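Long-range contacts in 5-oxoprolinase subunit C (Escherichia coli, PDB 5DUD), which catalyses, as part of 5-oxoprolinase, the cleavage of 5-oxoproline to L-glutamate coupled to the hydrolysis of ATP to ADP and phosphate: residues G8-T12 and G141-K145; L224-L229 and T251-R257. All blocks are in the same frame, centred on the assembly; numbering follows the deposited sequence.

From the N terminus, the chain runs through strand 2-4 of a six-stranded antiparallel sheet and into the loop that carries residues 8-12, where strand 12-14 of a five-stranded sheet begins. Contact 1 closes a long loop when residues 141-145 return to this loop just before strand 149-150, which pairs with strand 2-4. Contact 2 closes a much shorter loop around strands 233-235 and 243-245: strand 227-228 pairs with 252-253, and the chain then enters strand 257-261 of the same seven-stranded mixed sheet. The contacts follow each other in series, neither nested nor crossed. The centres of contacts 1 and 2 are about 30 Å apart.

Contact 1: residues G8-T12 and G141-K145; sequences GMYTT and GRLLK
Leu143 sets its CD2 methyl over one face of the Tyr10 ring, and CD1 reaches the CD1 side of that ring. CD2 stands over the centre of the face, 3.9 Å from the centroid of the Tyr10 ring and 12° off its normal, a CH-pi contact, while Leu143 CD1 lies 3.8 Å from Tyr10 CD1. The CB of Leu143 points beside the facing loop; with CG anti to the carbonyl carbon (chi1 -63°), the end of the side chain comes nearer, over Tyr10. The same CD2 methyl also touches Thr12 CG2 at 3.5 Å, so it is shared by the two side chains.

Leu144 turns to another side, where its CD1 meets Thr11 CG2 at 4.1 Å, the two side chains crossing at about a right angle. Thr11 directs its hydroxyl back to the carbonyl of Ala7. Between these two packings runs a nearly straight backbone bond from Leu144 N to Thr11 O (2.9 Å), and a water accepts from Thr11 N and donates to Leu144 O.

Arg142 NH1 bonds back to Leu143 O and forms a salt bridge with Asp148. Thr11 and Leu144 also pack on strand 52-56. The arrangement is thus a loop-on-loop packing at the start of edge strand 12-14, beside the passage from the six-stranded to the five-stranded antiparallel sheet.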
loop_
_atom_site.group_PDB
_atom_site.type_symbol
_atom_site.label_atom_id
_atom_site.label_comp_id
_atom_site.label_asym_id
_atom_site.label_seq_id
_atom_site.Cartn_x
_atom_site.Cartn_y
_atom_site.Cartn_z
ATOM N N GLY A 8 22.283 0.220 8.664
ATOM C CA GLY A 8 21.993 1.531 8.077
ATOM C C GLY A 8 20.784 2.182 8.716
ATOM O O GLY A 8 20.490 1.917 9.883
ATOM N N MET A 9 20.052 3.020 7.959
ATOM C CA MET A 9 18.903 3.752 8.521
ATOM C C MET A 9 17.527 3.139 8.183
ATOM O O MET A 9 16.686 3.123 9.074
ATOM C CB MET A 9 18.927 5.246 8.138
ATOM C CG MET A 9 18.931 5.556 6.643
ATOM S SD MET A 9 18.790 7.329 6.310
ATOM C CE MET A 9 17.097 7.626 6.834
ATOM N N TYR A 10 17.278 2.674 6.945
ATOM C CA TYR A 10 15.988 2.082 6.565
ATOM C C TYR A 10 16.250 0.906 5.617
ATOM O O TYR A 10 16.050 1.013 4.404
ATOM C CB TYR A 10 15.084 3.170 5.923
ATOM C CG TYR A 10 13.669 3.211 6.451
ATOM C CD1 TYR A 10 13.365 3.882 7.629
ATOM C CD2 TYR A 10 12.615 2.681 5.715
ATOM C CE1 TYR A 10 12.054 3.975 8.092
ATOM C CE2 TYR A 10 11.301 2.768 6.166
ATOM C CZ TYR A 10 11.024 3.413 7.359
ATOM O OH TYR A 10 9.720 3.500 7.791
ATOM N N THR A 11 16.732 -0.215 6.180
ATOM C CA THR A 11 17.034 -1.426 5.408
ATOM C C THR A 11 15.997 -2.498 5.741
ATOM O O THR A 11 15.738 -2.740 6.919
ATOM C CB THR A 11 18.464 -1.894 5.693
ATOM O OG1 THR A 11 19.340 -0.776 5.545
ATOM C CG2 THR A 11 18.917 -3.011 4.754
ATOM N N THR A 12 15.400 -3.136 4.704
ATOM C CA THR A 12 14.363 -4.169 4.850
ATOM C C THR A 12 14.460 -5.237 3.764
ATOM O O THR A 12 15.034 -4.985 2.706
ATOM C CB THR A 12 12.951 -3.539 4.773
ATOM O OG1 THR A 12 12.781 -2.875 3.513
ATOM C CG2 THR A 12 12.671 -2.599 5.911
ATOM N N GLY A 141 9.104 -8.342 10.830
ATOM C CA GLY A 141 8.373 -7.118 10.509
ATOM C C GLY A 141 8.995 -5.856 11.069
ATOM O O GLY A 141 8.304 -5.061 11.710
ATOM N N ARG A 142 10.301 -5.672 10.844
ATOM C CA ARG A 142 11.033 -4.506 11.342
ATOM C C ARG A 142 12.266 -4.212 10.484
ATOM O O ARG A 142 12.633 -5.018 9.630
ATOM C CB ARG A 142 11.453 -4.731 12.810
ATOM C CG ARG A 142 12.187 -6.051 13.071
ATOM C CD ARG A 142 12.987 -6.002 14.366
ATOM N NE ARG A 142 13.735 -7.239 14.596
ATOM C CZ ARG A 142 14.906 -7.545 14.041
ATOM N NH1 ARG A 142 15.489 -6.709 13.184
ATOM N NH2 ARG A 142 15.495 -8.701 14.320
ATOM N N LEU A 143 12.908 -3.059 10.721
ATOM C CA LEU A 143 14.127 -2.677 10.002
ATOM C C LEU A 143 15.291 -3.546 10.446
ATOM O O LEU A 143 15.373 -3.895 11.623
ATOM C CB LEU A 143 14.480 -1.204 10.262
ATOM C CG LEU A 143 13.475 -0.152 9.791
ATOM C CD1 LEU A 143 13.847 1.220 10.321
ATOM C CD2 LEU A 143 13.358 -0.139 8.278
ATOM N N LEU A 144 16.201 -3.887 9.527
ATOM C CA LEU A 144 17.363 -4.683 9.905
ATOM C C LEU A 144 18.243 -3.848 10.826
ATOM O O LEU A 144 18.304 -2.627 10.658
ATOM C CB LEU A 144 18.137 -5.160 8.667
ATOM C CG LEU A 144 17.397 -6.115 7.721
ATOM C CD1 LEU A 144 18.302 -6.569 6.598
ATOM C CD2 LEU A 144 16.860 -7.339 8.458
ATOM N N LYS A 145 18.846 -4.482 11.851
ATOM C CA LYS A 145 19.725 -3.810 12.815
ATOM C C LYS A 145 21.106 -4.494 12.809
ATOM O O LYS A 145 21.318 -5.447 12.055
ATOM C CB LYS A 145 19.103 -3.782 14.234
ATOM C CG LYS A 145 18.597 -5.094 14.795
ATOM C CD LYS A 145 18.375 -4.993 16.322
ATOM C CE LYS A 145 17.337 -5.963 16.828
ATOM N NZ LYS A 145 17.692 -7.004 17.829
HETATM O O HOH W 1 17.735 -0.046 8.751
#

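Contact 2: residues L224-L229 and T251-R257; sequences LLSHGL and TTGGYPR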
loop_
_atom_site.group_PDB
_atom_site.type_symbol
_atom_site.label_atom_id
_atom_site.label_comp_id
_atom_site.label_asym_id
_atom_site.label_seq_id
_atom_site.Cartn_x
_atom_site.Cartn_y
_atom_site.Cartn_z
ATOM N N LEU A 224 -15.986 13.534 -0.248
ATOM C CA LEU A 224 -15.686 12.359 -1.050
ATOM C C LEU A 224 -15.871 11.090 -0.233
ATOM O O LEU A 224 -15.275 10.956 0.839
ATOM C CB LEU A 224 -14.255 12.435 -1.596
ATOM C CG LEU A 224 -14.119 13.273 -2.857
ATOM C CD1 LEU A 224 -13.616 14.660 -2.552
ATOM C CD2 LEU A 224 -13.209 12.600 -3.857
ATOM N N LEU A 225 -16.630 10.126 -0.782
ATOM C CA LEU A 225 -16.869 8.854 -0.105
ATOM C C LEU A 225 -15.581 8.008 -0.195
ATOM O O LEU A 225 -14.907 8.044 -1.227
ATOM C CB LEU A 225 -18.066 8.100 -0.717
ATOM C CG LEU A 225 -19.339 8.873 -1.066
ATOM C CD1 LEU A 225 -20.308 7.980 -1.813
ATOM C CD2 LEU A 225 -20.001 9.430 0.179
ATOM N N SER A 226 -15.228 7.267 0.871
ATOM C CA SER A 226 -13.996 6.452 0.899
ATOM C C SER A 226 -13.914 5.467 -0.283
ATOM O O SER A 226 -14.771 4.591 -0.419
ATOM C CB SER A 226 -13.882 5.686 2.210
ATOM O OG SER A 226 -13.498 6.544 3.271
ATOM N N HIS A 227 -12.888 5.641 -1.137
ATOM C CA HIS A 227 -12.693 4.857 -2.358
ATOM C C HIS A 227 -11.359 4.156 -2.350
ATOM O O HIS A 227 -10.403 4.655 -1.764
ATOM C CB HIS A 227 -12.796 5.758 -3.616
ATOM C CG HIS A 227 -12.050 7.053 -3.514
ATOM N ND1 HIS A 227 -10.669 7.091 -3.439
ATOM C CD2 HIS A 227 -12.522 8.320 -3.462
ATOM C CE1 HIS A 227 -10.347 8.371 -3.344
ATOM N NE2 HIS A 227 -11.431 9.147 -3.361
ATOM N N GLY A 228 -11.303 3.018 -3.037
ATOM C CA GLY A 228 -10.090 2.225 -3.172
ATOM C C GLY A 228 -8.986 3.010 -3.849
ATOM O O GLY A 228 -9.255 3.764 -4.788
ATOM N N LEU A 229 -7.746 2.865 -3.345
ATOM C CA LEU A 229 -6.549 3.548 -3.837
ATOM C C LEU A 229 -5.512 2.547 -4.332
ATOM O O LEU A 229 -5.608 1.355 -4.038
ATOM C CB LEU A 229 -5.909 4.389 -2.711
ATOM C CG LEU A 229 -6.818 5.311 -1.916
ATOM C CD1 LEU A 229 -6.024 6.033 -0.829
ATOM C CD2 LEU A 229 -7.502 6.319 -2.823
ATOM N N THR A 251 -5.097 1.459 1.601
ATOM C CA THR A 251 -5.876 0.918 0.488
ATOM C C THR A 251 -7.131 1.774 0.197
ATOM O O THR A 251 -7.568 1.785 -0.947
ATOM C CB THR A 251 -6.279 -0.525 0.750
ATOM O OG1 THR A 251 -7.103 -0.574 1.910
ATOM C CG2 THR A 251 -5.077 -1.445 0.911
ATOM N N THR A 252 -7.707 2.467 1.217
ATOM C CA THR A 252 -8.899 3.322 1.066
ATOM C C THR A 252 -8.628 4.747 1.564
ATOM O O THR A 252 -7.898 4.923 2.535
ATOM C CB THR A 252 -10.086 2.729 1.837
ATOM O OG1 THR A 252 -9.696 2.499 3.188
ATOM C CG2 THR A 252 -10.619 1.449 1.201
ATOM N N GLY A 253 -9.223 5.738 0.903
ATOM C CA GLY A 253 -9.081 7.143 1.275
ATOM C C GLY A 253 -10.189 8.013 0.726
ATOM O O GLY A 253 -10.814 7.663 -0.277
ATOM N N GLY A 254 -10.419 9.144 1.386
ATOM C CA GLY A 254 -11.459 10.096 1.017
ATOM C C GLY A 254 -10.932 11.471 0.674
ATOM O O GLY A 254 -11.496 12.468 1.133
ATOM N N TYR A 255 -9.861 11.538 -0.144
ATOM C CA TYR A 255 -9.274 12.804 -0.597
ATOM C C TYR A 255 -9.412 12.936 -2.120
ATOM O O TYR A 255 -9.390 11.924 -2.826
ATOM C CB TYR A 255 -7.789 12.915 -0.200
ATOM C CG TYR A 255 -7.527 13.161 1.271
ATOM C CD1 TYR A 255 -8.092 14.252 1.924
ATOM C CD2 TYR A 255 -6.607 12.394 1.974
ATOM C CE1 TYR A 255 -7.831 14.506 3.269
ATOM C CE2 TYR A 255 -6.324 12.646 3.313
ATOM C CZ TYR A 255 -6.938 13.706 3.960
ATOM O OH TYR A 255 -6.648 13.949 5.284
ATOM N N PRO A 256 -9.527 14.173 -2.654
ATOM C CA PRO A 256 -9.675 14.330 -4.111
ATOM C C PRO A 256 -8.368 14.023 -4.857
ATOM O O PRO A 256 -7.325 14.582 -4.521
ATOM C CB PRO A 256 -10.100 15.794 -4.272
ATOM C CG PRO A 256 -9.579 16.473 -3.074
ATOM C CD PRO A 256 -9.576 15.475 -1.963
ATOM N N ARG A 257 -8.435 13.101 -5.837
ATOM C CA ARG A 257 -7.307 12.619 -6.632
ATOM C C ARG A 257 -7.148 13.448 -7.918
ATOM O O ARG A 257 -7.980 13.345 -8.822
ATOM C CB ARG A 257 -7.511 11.129 -6.978
ATOM C CG ARG A 257 -7.789 10.221 -5.779
ATOM C CD ARG A 257 -8.496 8.937 -6.185
ATOM N NE ARG A 257 -9.922 9.153 -6.444
ATOM C CZ ARG A 257 -10.804 8.195 -6.722
ATOM N NH1 ARG A 257 -10.424 6.920 -6.773
ATOM N NH2 ARG A 257 -12.078 8.502 -6.943
#
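Thr251 meets the other segment through its backbone, its carbonyl O accepting from Leu229 N at 2.6 Å. Beyond it, Thr252 forms a non-hydrogen-bonded antiparallel pair with Gly228, and its CA sends a C-H toward His227 O (3.5 Å). At Gly253 the pairing becomes hydrogen-bonded, with His227 N bound to Gly253 O (3.0 Å) and Gly253 N to His227 O (3.1 Å); Leu229 CD1 rests against the Gly253 N at 3.6 Å. Together these residues make a short two-stranded antiparallel sheet, apart from the seven-stranded sheet of this carboxyltransferase-family protein, and another protein chain of the assembly packs against Thr251, Thr252 and Ser226. Past Gly254, whose O faces Leu224 CB, the carbonyl of Tyr255 comes to the edge of the His227 ring, near its plane. Pro256 offers CB to Leu224 CD1 (4.1 Å), the side chains meeting at about a right angle. Arg257, at the start of strand 257-261, sends its side chain back to the strand pair. With its chain bent at chi3 (-77°), the guanidinium lies flat on the imidazole of His227, centres 3.4 Å apart and planes at 9°; Gly253 O covers the opposite face of that ring. Arg257 NE forms a salt bridge with Glu181, which holds the guanidinium from outside the two segments.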